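ORF007 (Staphylococcus phage 2638A, PDB 7AQH) is a phage endolysin that degrades staphylococcal peptidoglycan to lyse the host, represented here by its C-terminal SH3b cell-wall-binding domain. Local coordinates at residues R29-G32 with H37-A40; W65-F68 with T72-M75. All coordinates share one frame; numbering follows the deposited sequence.

Overall arrangement
Both contacts are beta hairpins of the all-beta SH3b domain, and their centres lie 10 Å apart. Contact 1 comes first along the chain, pairing the end of strand 26-30 with the start of strand 39-43; contact 2 pairs strand 60-66 with strand 72-77. The two join because strands 26-30 and 72-77 are antiparallel neighbours in one curled sheet. R29 N lies 3.0 Å from Y74 O, probably as a hydrogen bond. Packing adds to this, with V73 CG1 3.6 Å from the carbonyl oxygen of R29. Contact 1 is a surface feature, its centre 11 Å from that of the chain, whereas contact 2, at 9 Å, is partly buried. Both belong to the wall-binding domain, but their part in wall recognition is not established.

Contact 1: R29-G32 with H37-A40; sequences RYKG and HPQA
The methyl group of A40 sits over the ring of Y30, its CB 3.3 Å from the ring centroid and 8° off the normal, which makes this a CH-pi contact centred on the face. A second one lies nearer the turn, where K31 CB stands 3.7 Å from the centroid of the H37 imidazole, again over the middle of a face. Beyond CB the lysine chain crosses the histidine side chain at about a right angle, and its CD passes 4.1 Å from P38 CD. H37 ND1 also gives a straight but weak hydrogen bond to G32 O, 3.3 Å away.

These groups close the hairpin of strands 26-30 and 39-43 in the SH3b domain. Y30 N donates to P38 O at 2.9 Å with an angle of 161° at the hydrogen, next to the non-hydrogen-bonded antiparallel pair R29 and Q39. From that pair the arginine reaches back past the start of strand 39-43 to the loop residue H37: its chain bends at chi2 (-70°), bringing NH1 within 3.1 Å of H37 O in a weak hydrogen bond. Further out, W34 meets the H37 ring edge-to-face, and V73 of strand 72-77 touches both Y30 and A40.

The chemistry therefore implies a hairpin end held by one well-aligned backbone bond and two ring-face contacts, with the arginine and histidine bonds adding weaker polar ties.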
ATOM      1  N   ARG A  29       0.802   1.163   7.822  1.00 43.90           N
ATOM      2  CA  ARG A  29       1.130   0.066   8.720  1.00 46.56           C
ATOM      3  C   ARG A  29       2.623  -0.224   8.664  1.00 49.41           C
ATOM      4  O   ARG A  29       3.311   0.126   7.702  1.00 47.63           O
ATOM      5  CB  ARG A  29       0.343  -1.204   8.363  1.00 47.52           C
ATOM      6  CG  ARG A  29      -1.168  -1.038   8.379  1.00 43.86           C
ATOM      7  CD  ARG A  29      -1.701  -0.869   9.793  1.00 45.83           C
ATOM      8  NE  ARG A  29      -3.136  -0.600   9.807  1.00 45.02           N
ATOM      9  CZ  ARG A  29      -3.865  -0.491  10.913  1.00 45.59           C
ATOM     10  NH1 ARG A  29      -3.296  -0.630  12.102  1.00 45.32           N
ATOM     11  NH2 ARG A  29      -5.165  -0.244  10.830  1.00 51.40           N
ATOM     12  N   TYR A  30       3.122  -0.872   9.715  1.00 47.62           N
ATOM     13  CA  TYR A  30       4.494  -1.351   9.745  1.00 47.49           C
ATOM     14  C   TYR A  30       4.547  -2.831   9.353  1.00 45.89           C
ATOM     15  O   TYR A  30       3.520  -3.491   9.165  1.00 47.34           O
ATOM     16  CB  TYR A  30       5.115  -1.124  11.131  1.00 48.75           C
ATOM     17  CG  TYR A  30       5.496   0.317  11.428  1.00 46.80           C
ATOM     18  CD1 TYR A  30       6.402   0.999  10.626  1.00 47.19           C
ATOM     19  CD2 TYR A  30       4.951   0.993  12.516  1.00 48.37           C
ATOM     20  CE1 TYR A  30       6.751   2.315  10.892  1.00 46.11           C
ATOM     21  CE2 TYR A  30       5.296   2.310  12.789  1.00 47.89           C
ATOM     22  CZ  TYR A  30       6.195   2.964  11.974  1.00 49.49           C
ATOM     23  OH  TYR A  30       6.535   4.270  12.248  1.00 53.47           O
ATOM     24  N   LYS A  31       5.771  -3.350   9.231  1.00 47.37           N
ATOM     25  CA  LYS A  31       6.028  -4.774   9.022  1.00 49.73           C
ATOM     26  C   LYS A  31       5.574  -5.257   7.651  1.00 48.06           C
ATOM     27  O   LYS A  31       6.392  -5.755   6.872  1.00 54.94           O
ATOM     28  CB  LYS A  31       5.381  -5.620  10.119  1.00 49.20           C
ATOM     29  CG  LYS A  31       5.958  -5.395  11.518  1.00 55.00           C
ATOM     30  CD  LYS A  31       5.224  -6.242  12.545  1.00 59.48           C
ATOM     31  CE  LYS A  31       5.659  -7.704  12.436  1.00 64.55           C
ATOM     32  NZ  LYS A  31       5.116  -8.508  13.560  1.00 65.74           N
ATOM     33  N   GLY A  32       4.283  -5.131   7.340  1.00 47.38           N
ATOM     34  CA  GLY A  32       3.770  -5.628   6.083  1.00 46.41           C
ATOM     35  C   GLY A  32       2.421  -5.073   5.661  1.00 47.45           C
ATOM     36  O   GLY A  32       1.779  -4.301   6.379  1.00 43.51           O
ATOM     37  N   HIS A  37      -1.324  -5.334  11.305  1.00 49.04           N
ATOM     38  CA  HIS A  37      -0.031  -4.881  11.792  1.00 46.63           C
ATOM     39  C   HIS A  37      -0.154  -3.539  12.506  1.00 45.93           C
ATOM     40  O   HIS A  37      -1.151  -2.827  12.356  1.00 44.30           O
ATOM     41  CB  HIS A  37       0.963  -4.775  10.640  1.00 45.70           C
ATOM     42  CG  HIS A  37       1.540  -6.090  10.217  1.00 45.84           C
ATOM     43  ND1 HIS A  37       1.916  -6.357   8.918  1.00 42.42           N
ATOM     44  CD2 HIS A  37       1.812  -7.212  10.926  1.00 46.72           C
ATOM     45  CE1 HIS A  37       2.391  -7.588   8.843  1.00 43.29           C
ATOM     46  NE2 HIS A  37       2.339  -8.128  10.047  1.00 49.16           N
ATOM     47  N   PRO A  38       0.853  -3.171  13.296  1.00 46.29           N
ATOM     48  CA  PRO A  38       0.807  -1.887  14.004  1.00 47.40           C
ATOM     49  C   PRO A  38       0.724  -0.717  13.034  1.00 52.45           C
ATOM     50  O   PRO A  38       1.310  -0.740  11.950  1.00 50.12           O
ATOM     51  CB  PRO A  38       2.121  -1.870  14.796  1.00 45.71           C
ATOM     52  CG  PRO A  38       2.521  -3.310  14.905  1.00 44.55           C
ATOM     53  CD  PRO A  38       2.059  -3.947  13.632  1.00 48.37           C
ATOM     54  N   GLN A  39      -0.015   0.313  13.439  1.00 50.73           N
ATOM     55  CA  GLN A  39      -0.180   1.491  12.600  1.00 47.96           C
ATOM     56  C   GLN A  39       1.094   2.326  12.589  1.00 50.13           C
ATOM     57  O   GLN A  39       1.744   2.513  13.620  1.00 52.01           O
ATOM     58  CB  GLN A  39      -1.354   2.333  13.097  1.00 50.23           C
ATOM     59  CG  GLN A  39      -1.563   3.627  12.328  1.00 50.73           C
ATOM     60  CD  GLN A  39      -2.840   4.339  12.724  1.00 52.99           C
ATOM     61  OE1 GLN A  39      -3.645   3.814  13.494  1.00 52.53           O
ATOM     62  NE2 GLN A  39      -3.030   5.546  12.204  1.00 52.75           N
ATOM     63  N   ALA A  40       1.449   2.829  11.407  1.00 51.01           N
ATOM     64  CA  ALA A  40       2.648   3.635  11.225  1.00 47.40           C
ATOM     65  C   ALA A  40       2.356   5.117  11.035  1.00 46.47           C
ATOM     66  O   ALA A  40       3.297   5.907  10.904  1.00 56.60           O
ATOM     67  CB  ALA A  40       3.457   3.114  10.030  1.00 48.58           C
TER

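Contact 2: W65-F68 with T72-M75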
ATOM      1  N   TRP A  65       7.355   1.710   0.885  1.00 50.03           N
ATOM      2  CA  TRP A  65       8.549   2.528   0.733  1.00 52.74           C
ATOM      3  C   TRP A  65       9.306   2.502   2.050  1.00 54.81           C
ATOM      4  O   TRP A  65       8.784   2.070   3.081  1.00 51.25           O
ATOM      5  CB  TRP A  65       8.200   3.967   0.341  1.00 49.43           C
ATOM      6  CG  TRP A  65       7.538   4.733   1.448  1.00 48.45           C
ATOM      7  CD1 TRP A  65       8.154   5.499   2.395  1.00 50.28           C
ATOM      8  CD2 TRP A  65       6.135   4.803   1.727  1.00 50.57           C
ATOM      9  NE1 TRP A  65       7.222   6.043   3.245  1.00 53.66           N
ATOM     10  CE2 TRP A  65       5.975   5.632   2.857  1.00 49.97           C
ATOM     11  CE3 TRP A  65       4.998   4.247   1.132  1.00 50.90           C
ATOM     12  CZ2 TRP A  65       4.726   5.917   3.402  1.00 46.04           C
ATOM     13  CZ3 TRP A  65       3.759   4.532   1.676  1.00 49.79           C
ATOM     14  CH2 TRP A  65       3.633   5.359   2.799  1.00 48.90           C
ATOM     15  N   GLU A  66      10.548   2.971   2.005  1.00 57.48           N
ATOM     16  CA  GLU A  66      11.365   3.093   3.201  1.00 55.50           C
ATOM     17  C   GLU A  66      11.370   4.544   3.659  1.00 54.05           C
ATOM     18  O   GLU A  66      11.450   5.464   2.839  1.00 53.63           O
ATOM     19  CB  GLU A  66      12.794   2.612   2.942  1.00 54.10           C
ATOM     20  CG  GLU A  66      12.918   1.111   2.725  1.00 63.89           C
ATOM     21  CD  GLU A  66      12.609   0.697   1.298  1.00 71.11           C
ATOM     22  OE1 GLU A  66      12.418   1.590   0.445  1.00 72.30           O
ATOM     23  OE2 GLU A  66      12.556  -0.522   1.029  1.00 69.10           O
ATOM     24  N   THR A  67      11.286   4.745   4.971  1.00 53.99           N
ATOM     25  CA  THR A  67      11.308   6.080   5.542  1.00 55.37           C
ATOM     26  C   THR A  67      12.751   6.540   5.746  1.00 55.23           C
ATOM     27  O   THR A  67      13.711   5.831   5.438  1.00 50.11           O
ATOM     28  CB  THR A  67      10.531   6.108   6.859  1.00 56.31           C
ATOM     29  OG1 THR A  67      11.162   5.237   7.806  1.00 57.56           O
ATOM     30  CG2 THR A  67       9.096   5.653   6.639  1.00 55.89           C
ATOM     31  N   PHE A  68      12.905   7.758   6.269  1.00 57.54           N
ATOM     32  CA  PHE A  68      14.238   8.265   6.568  1.00 54.61           C
ATOM     33  C   PHE A  68      14.908   7.413   7.630  1.00 53.95           C
ATOM     34  O   PHE A  68      16.137   7.268   7.641  1.00 56.76           O
ATOM     35  CB  PHE A  68      14.169   9.721   7.020  1.00 55.89           C
ATOM     36  CG  PHE A  68      15.515  10.345   7.218  1.00 55.51           C
ATOM     37  CD1 PHE A  68      15.979  10.644   8.487  1.00 55.95           C
ATOM     38  CD2 PHE A  68      16.329  10.611   6.130  1.00 56.68           C
ATOM     39  CE1 PHE A  68      17.223  11.212   8.665  1.00 58.57           C
ATOM     40  CE2 PHE A  68      17.575  11.178   6.302  1.00 54.23           C
ATOM     41  CZ  PHE A  68      18.022  11.479   7.572  1.00 57.35           C
ATOM     42  N   THR A  72      10.203   0.158   6.856  1.00 54.75           N
ATOM     43  CA  THR A  72       9.374  -0.014   5.673  1.00 53.01           C
ATOM     44  C   THR A  72       7.917   0.205   6.060  1.00 49.09           C
ATOM     45  O   THR A  72       7.445  -0.348   7.058  1.00 47.70           O
ATOM     46  CB  THR A  72       9.564  -1.398   5.053  1.00 51.75           C
ATOM     47  OG1 THR A  72      10.914  -1.536   4.592  1.00 57.23           O
ATOM     48  CG2 THR A  72       8.618  -1.572   3.877  1.00 48.83           C
ATOM     49  N   VAL A  73       7.214   1.023   5.280  1.00 48.55           N
ATOM     50  CA  VAL A  73       5.818   1.356   5.537  1.00 50.57           C
ATOM     51  C   VAL A  73       4.973   0.892   4.361  1.00 49.31           C
ATOM     52  O   VAL A  73       5.340   1.104   3.200  1.00 51.28           O
ATOM     53  CB  VAL A  73       5.623   2.869   5.778  1.00 50.62           C
ATOM     54  CG1 VAL A  73       4.152   3.182   6.008  1.00 44.87           C
ATOM     55  CG2 VAL A  73       6.465   3.336   6.957  1.00 46.08           C
ATOM     56  N   TYR A  74       3.842   0.264   4.666  1.00 47.61           N
ATOM     57  CA  TYR A  74       2.911  -0.232   3.663  1.00 47.07           C
ATOM     58  C   TYR A  74       1.612   0.560   3.735  1.00 46.98           C
ATOM     59  O   TYR A  74       1.118   0.865   4.826  1.00 48.65           O
ATOM     60  CB  TYR A  74       2.628  -1.722   3.865  1.00 46.73           C
ATOM     61  CG  TYR A  74       3.863  -2.591   3.807  1.00 48.09           C
ATOM     62  CD1 TYR A  74       4.679  -2.746   4.918  1.00 49.80           C
ATOM     63  CD2 TYR A  74       4.208  -3.265   2.642  1.00 49.77           C
ATOM     64  CE1 TYR A  74       5.810  -3.538   4.869  1.00 52.37           C
ATOM     65  CE2 TYR A  74       5.336  -4.062   2.585  1.00 51.63           C
ATOM     66  CZ  TYR A  74       6.132  -4.196   3.702  1.00 55.27           C
ATOM     67  OH  TYR A  74       7.255  -4.988   3.652  1.00 54.94           O
ATOM     68  N   MET A  75       1.057   0.885   2.567  1.00 44.92           N
ATOM     69  CA  MET A  75      -0.155   1.685   2.482  1.00 45.35           C
ATOM     70  C   MET A  75      -1.130   1.041   1.505  1.00 43.73           C
ATOM     71  O   MET A  75      -0.736   0.678   0.382  1.00 43.52           O
ATOM     72  CB  MET A  75       0.167   3.119   2.041  1.00 44.98           C
ATOM     73  CG  MET A  75      -1.012   4.073   2.132  1.00 41.97           C
ATOM     74  SD  MET A  75      -0.819   5.527   1.081  1.00 52.25           S
ATOM     75  CE  MET A  75       0.808   6.090   1.565  1.00 52.81           C
TER
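W65 and V73 form a hydrogen-bonded antiparallel pair in the beta hairpin of strands 60-66 and 72-77, part of the SH3b domain, and their side chains lie alongside each other, pointing the same way. V73 CB is 4.2 Å from the centroid of the indole six-membered ring and 22° off its normal, so the valine covers one face toward the rim. The indole is placed there by a chi1 of 70°, which sets CG between the backbone N and the carbonyl carbon. V73 CG1 then meets CZ2 of W65 at 3.8 Å, while the other branch, CG2, turns to T67 and approaches its CG2 methyl at 3.5 Å. M75 follows V73 along the strand by two residues and crosses the indole obliquely; its CB is 3.9 Å from CZ3 of W65.

Outside the hairpin, I49 touches both W65 and M75, V73 packs on T28, and M75 also meets L43, joining the paired strands to neighbouring parts of the barrel-like sheet. E66 and T72, the adjacent non-hydrogen-bonded pair, project from the other side of the sheet, with E66 CG near T72 OG1.

The W65 and V73 backbones bond to each other twice. W65 N donates to V73 O at 3.1 Å, and in return V73 N donates to W65 O at 2.9 Å with an angle of 170° at the hydrogen.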